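Local coordinates for sensor protein (Shewanella oneidensis, PDB 3LIC) that is a putative membrane-bound histidine kinase of a two-component system, whose extracellular PDC-fold domain probably senses signals outside the cell, at residues S18-L29 with S245-V256. Numbering follows the deposited sequence.
Sequences SSHSASRLQFLL and SVAEVAKLKWRV
Helix 18-29 runs along a beta hairpin, its axis 7.4 Å from that of strand 245-248 at closest approach and inclined 36° to it in the same general direction; the CA atoms of S19 and A247, and of A22 and V249, are the nearest pairs, 5.5 Å apart in each case. Small residues permit this closeness: the CB atoms of A22 and A247 are 3.7 Å apart, and A247 CB also packs against S18 O. At the start of the interface S18 OG and S245 OG share a hydrogen bond of 3.0 Å; S245 OG is also bonded to Q231. Next along the helix, L25 swings CG anti to its own N (chi1 170°), and its CD2 settles 3.6 Å from V256 CG2, the two side chains running past one another in opposite senses; V249 CG2 lies 3.9 Å from L25 CD2, its side chain roughly perpendicular to that of L25. On the other branch of V249, CG1 touches Q26 CB, while the amide NE2 of Q26 is hydrogen-bonded to E30. L29 closes the row, its CD1 resting over one face of the W254 indole, off-centre and 3.5 Å from CE3, and also touching L252 CD1. Replacing W254 with an alanine would probably open a gap beneath L29 and deprive W132 of its edge-to-face partner. In the hairpin A247 and V256 form a hydrogen-bonded antiparallel pair, each N bonded to the other's O, and K253 N bonds V249 O in the turn. Strands 241-248 and 255-261 are neighbours in the five-stranded antiparallel sheet of this PDC-fold domain: the long helix 2-46 packs on one side, while V246 points away from it onto helix 218-226.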
loop_
_atom_site.group_PDB
_atom_site.type_symbol
_atom_site.label_atom_id
_atom_site.label_comp_id
_atom_site.label_asym_id
_atom_site.label_seq_id
_atom_site.Cartn_x
_atom_site.Cartn_y
_atom_site.Cartn_z
ATOM N N SER A 18 15.351 -0.483 9.890
ATOM C CA SER A 18 14.123 -1.171 9.582
ATOM C C SER A 18 13.049 -0.747 10.620
ATOM O O SER A 18 11.889 -0.543 10.301
ATOM C CB SER A 18 14.361 -2.672 9.585
ATOM O OG SER A 18 14.611 -3.062 10.918
ATOM N N SER A 19 13.457 -0.589 11.867
ATOM C CA SER A 19 12.565 -0.094 12.906
ATOM C C SER A 19 12.035 1.326 12.633
ATOM O O SER A 19 10.855 1.563 12.787
ATOM C CB SER A 19 13.323 -0.061 14.214
ATOM O OG SER A 19 12.480 0.449 15.205
ATOM N N HIS A 20 12.919 2.271 12.286
ATOM C CA HIS A 20 12.514 3.634 11.870
ATOM C C HIS A 20 11.592 3.626 10.614
ATOM O O HIS A 20 10.597 4.352 10.552
ATOM C CB HIS A 20 13.737 4.535 11.610
ATOM C CG HIS A 20 14.483 4.936 12.866
ATOM N ND1 HIS A 20 14.990 4.016 13.770
ATOM C CD2 HIS A 20 14.833 6.156 13.352
ATOM C CE1 HIS A 20 15.609 4.647 14.754
ATOM N NE2 HIS A 20 15.524 5.946 14.528
ATOM N N SER A 21 11.956 2.827 9.622
ATOM C CA SER A 21 11.177 2.676 8.412
ATOM C C SER A 21 9.822 1.983 8.604
ATOM O O SER A 21 8.859 2.335 7.914
ATOM C CB SER A 21 11.972 1.905 7.396
ATOM O OG SER A 21 12.820 2.834 6.795
ATOM N N ALA A 22 9.751 1.000 9.500
ATOM C CA ALA A 22 8.455 0.375 9.815
ATOM C C ALA A 22 7.576 1.455 10.444
ATOM O O ALA A 22 6.370 1.480 10.335
ATOM C CB ALA A 22 8.640 -0.849 10.829
ATOM N N SER A 23 8.217 2.327 11.169
ATOM C CA SER A 23 7.562 3.405 11.834
ATOM C C SER A 23 6.947 4.434 10.880
ATOM O O SER A 23 5.800 4.849 11.055
ATOM C CB SER A 23 8.629 4.130 12.663
ATOM O OG SER A 23 8.110 4.485 13.877
ATOM N N ARG A 24 7.748 4.935 9.968
ATOM C CA ARG A 24 7.290 5.823 8.900
ATOM C C ARG A 24 6.099 5.195 8.197
ATOM O O ARG A 24 5.089 5.835 7.933
ATOM C CB ARG A 24 8.412 6.031 7.869
ATOM C CG ARG A 24 9.756 6.451 8.518
ATOM C CD ARG A 24 10.750 7.176 7.588
ATOM N NE ARG A 24 11.766 7.753 8.454
ATOM C CZ ARG A 24 13.004 7.295 8.619
ATOM N NH1 ARG A 24 13.458 6.281 7.900
ATOM N NH2 ARG A 24 13.793 7.899 9.494
ATOM N N LEU A 25 6.239 3.911 7.871
ATOM C CA LEU A 25 5.227 3.239 7.109
ATOM C C LEU A 25 3.974 3.165 7.983
ATOM O O LEU A 25 2.904 3.397 7.490
ATOM C CB LEU A 25 5.671 1.843 6.603
ATOM C CG LEU A 25 4.567 0.955 5.983
ATOM C CD1 LEU A 25 3.983 1.473 4.714
ATOM C CD2 LEU A 25 5.086 -0.468 5.773
ATOM N N GLN A 26 4.106 2.880 9.284
ATOM C CA GLN A 26 2.937 2.872 10.164
ATOM C C GLN A 26 2.122 4.177 10.177
ATOM O O GLN A 26 0.890 4.161 10.059
ATOM C CB GLN A 26 3.370 2.574 11.615
ATOM C CG GLN A 26 2.182 2.327 12.597
ATOM C CD GLN A 26 2.624 2.412 14.054
ATOM O OE1 GLN A 26 3.818 2.355 14.368
ATOM N NE2 GLN A 26 1.661 2.577 14.949
ATOM N N PHE A 27 2.817 5.309 10.361
ATOM C CA PHE A 27 2.139 6.571 10.375
ATOM C C PHE A 27 1.496 6.903 8.981
ATOM O O PHE A 27 0.417 7.451 8.932
ATOM C CB PHE A 27 3.050 7.673 10.983
ATOM C CG PHE A 27 3.234 7.502 12.483
ATOM C CD1 PHE A 27 2.177 7.777 13.369
ATOM C CD2 PHE A 27 4.437 7.072 13.010
ATOM C CE1 PHE A 27 2.327 7.592 14.740
ATOM C CE2 PHE A 27 4.585 6.877 14.364
ATOM C CZ PHE A 27 3.518 7.129 15.231
ATOM N N LEU A 28 2.127 6.493 7.877
ATOM C CA LEU A 28 1.608 6.696 6.549
ATOM C C LEU A 28 0.301 5.928 6.359
ATOM O O LEU A 28 -0.668 6.472 5.832
ATOM C CB LEU A 28 2.630 6.197 5.531
ATOM C CG LEU A 28 2.188 6.241 4.047
ATOM C CD1 LEU A 28 1.773 7.675 3.635
ATOM C CD2 LEU A 28 3.266 5.735 3.131
ATOM N N LEU A 29 0.264 4.671 6.815
ATOM C CA LEU A 29 -0.884 3.791 6.569
ATOM C C LEU A 29 -2.017 4.174 7.507
ATOM O O LEU A 29 -3.185 4.193 7.126
ATOM C CB LEU A 29 -0.459 2.310 6.779
ATOM C CG LEU A 29 0.592 1.692 5.815
ATOM C CD1 LEU A 29 0.976 0.258 6.258
ATOM C CD2 LEU A 29 0.089 1.649 4.381
ATOM N N SER A 245 17.269 -6.962 7.875
ATOM C CA SER A 245 16.615 -6.758 9.125
ATOM C C SER A 245 15.149 -6.564 8.839
ATOM O O SER A 245 14.786 -5.756 7.984
ATOM C CB SER A 245 17.191 -5.535 9.817
ATOM O OG SER A 245 16.553 -5.314 11.031
ATOM N N VAL A 246 14.310 -7.284 9.582
ATOM C CA VAL A 246 12.879 -7.322 9.399
ATOM C C VAL A 246 12.301 -6.616 10.594
ATOM O O VAL A 246 12.668 -6.926 11.710
ATOM C CB VAL A 246 12.379 -8.789 9.468
ATOM C CG1 VAL A 246 10.814 -8.890 9.428
ATOM C CG2 VAL A 246 13.040 -9.638 8.397
ATOM N N ALA A 247 11.372 -5.678 10.373
ATOM C CA ALA A 247 10.672 -5.032 11.473
ATOM C C ALA A 247 9.192 -5.154 11.186
ATOM O O ALA A 247 8.759 -5.127 10.033
ATOM C CB ALA A 247 11.054 -3.589 11.584
ATOM N N GLU A 248 8.418 -5.276 12.254
ATOM C CA GLU A 248 6.986 -5.384 12.129
ATOM C C GLU A 248 6.248 -4.016 12.204
ATOM O O GLU A 248 6.647 -3.090 12.926
ATOM C CB GLU A 248 6.474 -6.339 13.187
ATOM C CG GLU A 248 5.006 -6.562 13.051
ATOM C CD GLU A 248 4.586 -7.892 13.608
ATOM O OE1 GLU A 248 4.585 -8.870 12.828
ATOM O OE2 GLU A 248 4.275 -7.945 14.821
ATOM N N VAL A 249 5.208 -3.863 11.397
ATOM C CA VAL A 249 4.285 -2.723 11.578
ATOM C C VAL A 249 3.185 -3.043 12.633
ATOM O O VAL A 249 2.430 -4.029 12.514
ATOM C CB VAL A 249 3.663 -2.372 10.262
ATOM C CG1 VAL A 249 2.707 -1.217 10.421
ATOM C CG2 VAL A 249 4.730 -2.059 9.264
ATOM N N ALA A 250 3.091 -2.217 13.667
ATOM C CA ALA A 250 2.154 -2.479 14.753
ATOM C C ALA A 250 0.704 -2.612 14.245
ATOM O O ALA A 250 0.257 -1.795 13.431
ATOM C CB ALA A 250 2.271 -1.379 15.750
ATOM N N LYS A 251 -0.016 -3.649 14.677
ATOM C CA LYS A 251 -1.464 -3.840 14.406
ATOM C C LYS A 251 -1.740 -4.479 13.053
ATOM O O LYS A 251 -2.466 -5.459 12.984
ATOM C CB LYS A 251 -2.271 -2.537 14.430
ATOM C CG LYS A 251 -2.369 -1.819 15.741
ATOM C CD LYS A 251 -3.736 -1.138 15.808
ATOM C CE LYS A 251 -3.819 -0.260 17.055
ATOM N NZ LYS A 251 -2.774 0.783 16.880
ATOM N N LEU A 252 -1.199 -3.880 11.982
ATOM C CA LEU A 252 -1.342 -4.453 10.668
ATOM C C LEU A 252 -0.478 -5.684 10.498
ATOM O O LEU A 252 -0.879 -6.641 9.834
ATOM C CB LEU A 252 -0.993 -3.391 9.604
ATOM C CG LEU A 252 -1.969 -2.210 9.488
ATOM C CD1 LEU A 252 -1.216 -1.067 8.882
ATOM C CD2 LEU A 252 -3.266 -2.530 8.671
ATOM N N LYS A 253 0.705 -5.664 11.104
ATOM C CA LYS A 253 1.610 -6.810 11.089
ATOM C C LYS A 253 2.173 -6.961 9.706
ATOM O O LYS A 253 2.641 -8.029 9.319
ATOM C CB LYS A 253 0.851 -8.075 11.486
ATOM C CG LYS A 253 0.562 -8.080 12.960
ATOM C CD LYS A 253 -0.841 -8.567 13.169
ATOM C CE LYS A 253 -0.973 -9.045 14.593
ATOM N NZ LYS A 253 0.250 -9.888 14.796
ATOM N N TRP A 254 2.105 -5.895 8.921
ATOM C CA TRP A 254 2.977 -5.868 7.778
ATOM C C TRP A 254 4.423 -5.831 8.300
ATOM O O TRP A 254 4.661 -5.421 9.484
ATOM C CB TRP A 254 2.700 -4.651 6.913
ATOM C CG TRP A 254 1.329 -4.617 6.354
ATOM C CD1 TRP A 254 0.239 -5.388 6.730
ATOM C CD2 TRP A 254 0.853 -3.721 5.334
ATOM N NE1 TRP A 254 -0.856 -5.025 5.979
ATOM C CE2 TRP A 254 -0.504 -4.009 5.124
ATOM C CE3 TRP A 254 1.467 -2.741 4.553
ATOM C CZ2 TRP A 254 -1.270 -3.319 4.205
ATOM C CZ3 TRP A 254 0.709 -2.064 3.637
ATOM C CH2 TRP A 254 -0.645 -2.345 3.476
ATOM N N ARG A 255 5.343 -6.271 7.410
ATOM C CA ARG A 255 6.795 -6.227 7.615
ATOM C C ARG A 255 7.575 -5.266 6.689
ATOM O O ARG A 255 7.320 -5.168 5.487
ATOM C CB ARG A 255 7.408 -7.610 7.440
ATOM C CG ARG A 255 7.576 -8.424 8.747
ATOM C CD ARG A 255 6.253 -8.921 9.283
ATOM N NE ARG A 255 5.402 -9.564 8.274
ATOM C CZ ARG A 255 5.531 -10.817 7.851
ATOM N NH1 ARG A 255 6.509 -11.581 8.305
ATOM N NH2 ARG A 255 4.678 -11.295 6.939
ATOM N N VAL A 256 8.590 -4.621 7.242
ATOM C CA VAL A 256 9.485 -3.864 6.427
ATOM C C VAL A 256 10.764 -4.609 6.531
ATOM O O VAL A 256 11.181 -4.947 7.640
ATOM C CB VAL A 256 9.667 -2.466 6.992
ATOM C CG1 VAL A 256 10.879 -1.788 6.360
ATOM C CG2 VAL A 256 8.369 -1.648 6.729
#